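Local coordinates for ribonucleotide monophosphatase NagD (Escherichia coli, PDB 2C4N), which hydrolyses ribonucleoside monophosphates to the nucleoside and phosphate with the help of magnesium, and probably accepts a broad range of other phosphorylated compounds, at residues L41-S46 with V174-P179; A209-G214 with M233-S238. One frame throughout, in Å; residues are numbered along the deposited sequence.

Interaction 1 of 2, residues L41-S46 with V174-P179; sequences LTNYPS and VGKPSP. With PO4 (phosphate ion), chain D; PO4 (phosphate ion), chain C.
K176 NZ and N43 N converge on the same oxygen, O2 of the chain D phosphate, the amine reaching it at 2.9 Å and the backbone amide from the other segment at 3.0 Å. NZ also donates to O4 of the chain C phosphate and makes salt bridges with D206 and D9, a magnesium ligand. The lysine gets there by bending at chi3 (-72°), its CD passing L41 CD2 at 3.8 Å.

Nearer the main chain, the N43 amide meets the backbone of K176 at both ends. K176 N approaches OD1 in the carbonyl plane, on a lone pair, at 2.8 Å, although the N-H is somewhat bent (140°). ND2 answers with a straighter bond (164°) to K176 O, 3.0 Å away, and has a second acceptor in D146, a probable specificity residue. K176 O lies nearly in the amide plane, so the pair of bonds fixes the rotation of the flat group. G175 leaves room for it: a CB there would clash with N43 OD1.

These residues match the HAD phosphatase signatures. T42, on strand 38-42, corresponds to the motif II threonine, with N43 following it, and K176 to the motif III lysine; much of the polypeptide between them builds the cap, as in C2-capped phosphatases. All three probably bind substrate, the phosphates marking where its anionic group could sit. T42 OG1 also accepts from Y44 N at 3.3 Å, an ST turn that shapes the exit from the strand.

A leucine in place of N43 would probably leave the buried N and O of K176 without their mates and D146 without its amide donor, setting the lysine loop free to shift.

The Y44 ring turns its edge to the chain D phosphate, with O4 lying near the ring plane.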
loop_
_atom_site.group_PDB
_atom_site.type_symbol
_atom_site.label_atom_id
_atom_site.label_comp_id
_atom_site.label_asym_id
_atom_site.label_seq_id
_atom_site.Cartn_x
_atom_site.Cartn_y
_atom_site.Cartn_z
ATOM N N LEU A 41 18.694 -5.436 23.815
ATOM C CA LEU A 41 17.722 -4.643 23.083
ATOM C C LEU A 41 16.324 -5.224 22.935
ATOM O O LEU A 41 16.146 -6.429 22.773
ATOM C CB LEU A 41 18.291 -4.367 21.687
ATOM C CG LEU A 41 17.491 -3.505 20.708
ATOM C CD1 LEU A 41 17.616 -2.041 21.106
ATOM C CD2 LEU A 41 18.018 -3.720 19.294
ATOM N N THR A 42 15.330 -4.346 23.010
ATOM C CA THR A 42 13.952 -4.751 22.793
ATOM C C THR A 42 13.219 -3.611 22.113
ATOM O O THR A 42 13.412 -2.443 22.448
ATOM C CB THR A 42 13.201 -5.127 24.085
ATOM O OG1 THR A 42 11.847 -5.457 23.744
ATOM C CG2 THR A 42 13.202 -3.982 25.089
ATOM N N ASN A 43 12.379 -3.959 21.144
ATOM C CA ASN A 43 11.616 -2.970 20.400
ATOM C C ASN A 43 10.433 -2.434 21.181
ATOM O O ASN A 43 9.845 -1.423 20.793
ATOM C CB ASN A 43 11.119 -3.584 19.095
ATOM C CG ASN A 43 11.647 -2.862 17.888
ATOM O OD1 ASN A 43 12.768 -2.354 17.904
ATOM N ND2 ASN A 43 10.858 -2.833 16.818
ATOM N N TYR A 44 10.078 -3.094 22.279
ATOM C CA TYR A 44 8.937 -2.644 23.055
ATOM C C TYR A 44 9.308 -1.588 24.088
ATOM O O TYR A 44 10.346 -1.659 24.739
ATOM C CB TYR A 44 8.206 -3.859 23.647
ATOM C CG TYR A 44 7.601 -4.703 22.528
ATOM C CD1 TYR A 44 8.342 -5.713 21.907
ATOM C CD2 TYR A 44 6.324 -4.427 22.025
ATOM C CE1 TYR A 44 7.832 -6.422 20.817
ATOM C CE2 TYR A 44 5.807 -5.130 20.934
ATOM C CZ TYR A 44 6.565 -6.127 20.333
ATOM O OH TYR A 44 6.057 -6.817 19.247
ATOM N N PRO A 45 8.459 -0.561 24.215
ATOM C CA PRO A 45 8.614 0.578 25.121
ATOM C C PRO A 45 7.986 0.556 26.495
ATOM O O PRO A 45 8.116 1.528 27.231
ATOM C CB PRO A 45 8.032 1.707 24.300
ATOM C CG PRO A 45 6.798 1.020 23.709
ATOM C CD PRO A 45 7.330 -0.339 23.288
ATOM N N SER A 46 7.311 -0.527 26.851
ATOM C CA SER A 46 6.614 -0.578 28.136
ATOM C C SER A 46 7.433 -0.768 29.414
ATOM O O SER A 46 7.030 -0.286 30.476
ATOM C CB SER A 46 5.534 -1.662 28.095
ATOM O OG SER A 46 4.595 -1.431 27.054
ATOM N N VAL A 174 11.405 4.700 15.562
ATOM C CA VAL A 174 12.738 4.675 16.151
ATOM C C VAL A 174 13.324 3.269 16.254
ATOM O O VAL A 174 14.524 3.079 16.067
ATOM C CB VAL A 174 12.718 5.320 17.563
ATOM C CG1 VAL A 174 14.087 5.184 18.230
ATOM C CG2 VAL A 174 12.331 6.794 17.454
ATOM N N GLY A 175 12.477 2.286 16.542
ATOM C CA GLY A 175 12.958 0.919 16.697
ATOM C C GLY A 175 13.269 0.147 15.425
ATOM O O GLY A 175 13.132 0.671 14.318
ATOM N N LYS A 176 13.699 -1.104 15.592
ATOM C CA LYS A 176 14.018 -1.977 14.460
ATOM C C LYS A 176 12.779 -2.042 13.569
ATOM O O LYS A 176 11.655 -1.977 14.066
ATOM C CB LYS A 176 14.349 -3.390 14.956
ATOM C CG LYS A 176 15.540 -3.486 15.891
ATOM C CD LYS A 176 15.624 -4.877 16.517
ATOM C CE LYS A 176 14.521 -5.094 17.553
ATOM N NZ LYS A 176 14.383 -6.533 17.933
ATOM N N PRO A 177 12.956 -2.221 12.249
ATOM C CA PRO A 177 14.182 -2.401 11.465
ATOM C C PRO A 177 15.006 -1.147 11.168
ATOM O O PRO A 177 15.990 -1.210 10.434
ATOM C CB PRO A 177 13.673 -3.063 10.191
ATOM C CG PRO A 177 12.352 -2.391 9.991
ATOM C CD PRO A 177 11.763 -2.393 11.394
ATOM N N SER A 178 14.613 -0.015 11.736
ATOM C CA SER A 178 15.351 1.220 11.516
ATOM C C SER A 178 16.787 1.063 12.020
ATOM O O SER A 178 17.020 0.656 13.157
ATOM C CB SER A 178 14.668 2.377 12.247
ATOM O OG SER A 178 15.467 3.543 12.198
ATOM N N PRO A 179 17.772 1.370 11.166
ATOM C CA PRO A 179 19.179 1.248 11.566
ATOM C C PRO A 179 19.579 2.235 12.666
ATOM O O PRO A 179 20.532 2.001 13.407
ATOM C CB PRO A 179 19.930 1.510 10.260
ATOM C CG PRO A 179 18.954 1.075 9.207
ATOM C CD PRO A 179 17.659 1.636 9.724
HETATM P P PO4 D . 12.031 -7.885 20.898
HETATM O O1 PO4 D . 12.899 -7.919 22.102
HETATM O O2 PO4 D . 12.437 -6.760 20.023
HETATM O O3 PO4 D . 12.160 -9.153 20.161
HETATM O O4 PO4 D . 10.617 -7.708 21.318
HETATM P P PO4 C . 10.663 -7.251 16.698
HETATM O O1 PO4 C . 10.428 -7.143 18.159
HETATM O O2 PO4 C . 9.919 -8.415 16.162
HETATM O O3 PO4 C . 10.193 -6.015 16.029
HETATM O O4 PO4 C . 12.113 -7.429 16.440
#

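Interaction 2 of 2, residues A209-G214 with M233-S238; sequences AGFQAG and MPFRPS
F211 and F235 lay their rings almost parallel, the planes inclined by 17°, yet slid so far apart that they scarcely overlap. The centroids are 5.2 Å from each other, and what stands over the F211 ring is the CB of F235 instead of its aromatic ring. That methylene sits above the centre of the face, 4.0 Å from the centroid and only 7° off the ring normal, a well-centred CH-pi contact. CD2, CE2 and CZ of F211 are all about equally far from it.

The torsions account for this offset. F211 holds its CG anti to the backbone N (chi1 173°), standing the ring off helix 203-212 with one face against F235 CB. In F235 the CG stands between the backbone N and the carbonyl carbon (chi1 57°), which turns the ring aside from F211, back along the same helix, where it packs on I207 and L208.

The contact therefore ties the last turn of helix 203-212 to the loop that leads into edge strand 239-241. This helix is the connection of a beta-alpha-beta crossover between neighbouring parallel strands 196-200 and 216-220 of the Rossmann-like core. It closes in a Schellman motif at G214, whose N bonds to F211 O.

F211 also stacks on W180 of a second subunit and meets F78 of that subunit with the planes steeply inclined.

With carbon alone meeting carbon, the contact relies on shape and dispersion and lacks the directional constraint of a polar bond.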
loop_
_atom_site.group_PDB
_atom_site.type_symbol
_atom_site.label_atom_id
_atom_site.label_comp_id
_atom_site.label_asym_id
_atom_site.label_seq_id
_atom_site.Cartn_x
_atom_site.Cartn_y
_atom_site.Cartn_z
ATOM N N ALA A 209 18.296 -4.629 10.393
ATOM C CA ALA A 209 18.844 -3.420 11.002
ATOM C C ALA A 209 20.350 -3.535 11.205
ATOM O O ALA A 209 21.104 -2.621 10.864
ATOM C CB ALA A 209 18.157 -3.145 12.334
ATOM N N GLY A 210 20.794 -4.664 11.753
ATOM C CA GLY A 210 22.216 -4.851 11.979
ATOM C C GLY A 210 23.003 -4.758 10.684
ATOM O O GLY A 210 24.033 -4.087 10.610
ATOM N N PHE A 211 22.508 -5.435 9.658
ATOM C CA PHE A 211 23.164 -5.439 8.357
ATOM C C PHE A 211 23.318 -4.033 7.779
ATOM O O PHE A 211 24.399 -3.641 7.330
ATOM C CB PHE A 211 22.378 -6.317 7.383
ATOM C CG PHE A 211 22.892 -6.256 5.985
ATOM C CD1 PHE A 211 22.332 -5.380 5.060
ATOM C CD2 PHE A 211 23.987 -7.027 5.608
ATOM C CE1 PHE A 211 22.862 -5.269 3.778
ATOM C CE2 PHE A 211 24.525 -6.923 4.332
ATOM C CZ PHE A 211 23.961 -6.042 3.417
ATOM N N GLN A 212 22.230 -3.279 7.792
ATOM C CA GLN A 212 22.248 -1.918 7.271
ATOM C C GLN A 212 23.162 -0.997 8.066
ATOM O O GLN A 212 23.701 -0.038 7.520
ATOM C CB GLN A 212 20.830 -1.349 7.252
ATOM C CG GLN A 212 19.905 -2.106 6.323
ATOM C CD GLN A 212 19.171 -1.193 5.375
ATOM O OE1 GLN A 212 17.968 -0.985 5.502
ATOM N NE2 GLN A 212 19.896 -0.635 4.420
ATOM N N ALA A 213 23.328 -1.299 9.350
ATOM C CA ALA A 213 24.170 -0.507 10.248
ATOM C C ALA A 213 25.646 -0.895 10.142
ATOM O O ALA A 213 26.506 -0.263 10.752
ATOM C CB ALA A 213 23.693 -0.680 11.688
ATOM N N GLY A 214 25.931 -1.943 9.377
ATOM C CA GLY A 214 27.304 -2.379 9.198
ATOM C C GLY A 214 27.796 -3.372 10.232
ATOM O O GLY A 214 28.999 -3.575 10.382
ATOM N N MET A 233 16.417 -14.719 1.001
ATOM C CA MET A 233 16.816 -13.439 1.582
ATOM C C MET A 233 17.934 -12.730 0.819
ATOM O O MET A 233 18.982 -13.317 0.533
ATOM C CB MET A 233 17.251 -13.632 3.045
ATOM C CG MET A 233 16.114 -13.668 4.069
ATOM S SD MET A 233 15.515 -12.014 4.481
ATOM C CE MET A 233 13.783 -12.314 4.900
ATOM N N PRO A 234 17.712 -11.454 0.469
ATOM C CA PRO A 234 18.687 -10.635 -0.254
ATOM C C PRO A 234 20.061 -10.687 0.396
ATOM O O PRO A 234 21.084 -10.856 -0.273
ATOM C CB PRO A 234 18.075 -9.233 -0.193
ATOM C CG PRO A 234 17.004 -9.331 0.893
ATOM C CD PRO A 234 16.466 -10.699 0.661
ATOM N N PHE A 235 20.068 -10.513 1.714
ATOM C CA PHE A 235 21.284 -10.544 2.520
ATOM C C PHE A 235 21.080 -11.725 3.461
ATOM O O PHE A 235 19.955 -12.184 3.644
ATOM C CB PHE A 235 21.393 -9.255 3.340
ATOM C CG PHE A 235 20.200 -9.013 4.211
ATOM C CD1 PHE A 235 20.133 -9.553 5.496
ATOM C CD2 PHE A 235 19.101 -8.324 3.714
ATOM C CE1 PHE A 235 18.983 -9.412 6.266
ATOM C CE2 PHE A 235 17.950 -8.176 4.471
ATOM C CZ PHE A 235 17.885 -8.721 5.749
ATOM N N ARG A 236 22.156 -12.214 4.055
ATOM C CA ARG A 236 22.045 -13.321 4.984
ATOM C C ARG A 236 22.893 -13.079 6.227
ATOM O O ARG A 236 23.842 -12.294 6.209
ATOM C CB ARG A 236 22.438 -14.629 4.296
ATOM C CG ARG A 236 21.437 -15.081 3.241
ATOM C CD ARG A 236 21.959 -16.281 2.490
ATOM N NE ARG A 236 20.981 -16.821 1.554
ATOM C CZ ARG A 236 21.242 -17.802 0.696
ATOM N NH1 ARG A 236 22.450 -18.347 0.657
ATOM N NH2 ARG A 236 20.295 -18.241 -0.119
ATOM N N PRO A 237 22.557 -13.761 7.330
ATOM C CA PRO A 237 23.292 -13.609 8.587
ATOM C C PRO A 237 24.738 -14.066 8.472
ATOM O O PRO A 237 25.056 -14.949 7.674
ATOM C CB PRO A 237 22.504 -14.490 9.559
ATOM C CG PRO A 237 21.118 -14.602 8.931
ATOM C CD PRO A 237 21.466 -14.741 7.475
ATOM N N SER A 238 25.611 -13.469 9.276
ATOM C CA SER A 238 27.014 -13.851 9.280
ATOM C C SER A 238 27.095 -15.290 9.799
ATOM O O SER A 238 27.886 -16.100 9.309
ATOM C CB SER A 238 27.804 -12.916 10.196
ATOM O OG SER A 238 27.593 -11.560 9.837
#

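Overall arrangement
Interaction 1 lies near the centre of the chain and is wholly buried, whereas the centre of interaction 2 is about 17 Å from that of the chain, on the flank of the same core domain, and the contact is only partly buried. Their chemistry follows: amide hydrogen bonds, salt bridges and phosphate at the catalytic end of the sheet, aromatic and aliphatic packing at the side. Helix 203-212 joins them, supplying T205 to the phosphate and D206 to K176 in the one, and F211 to the outer contact. The two also touch directly, with P177 and S178 resting on A209 and P179 on Q212. Each reaches the second subunit of the crystal assembly, interaction 2 far more extensively.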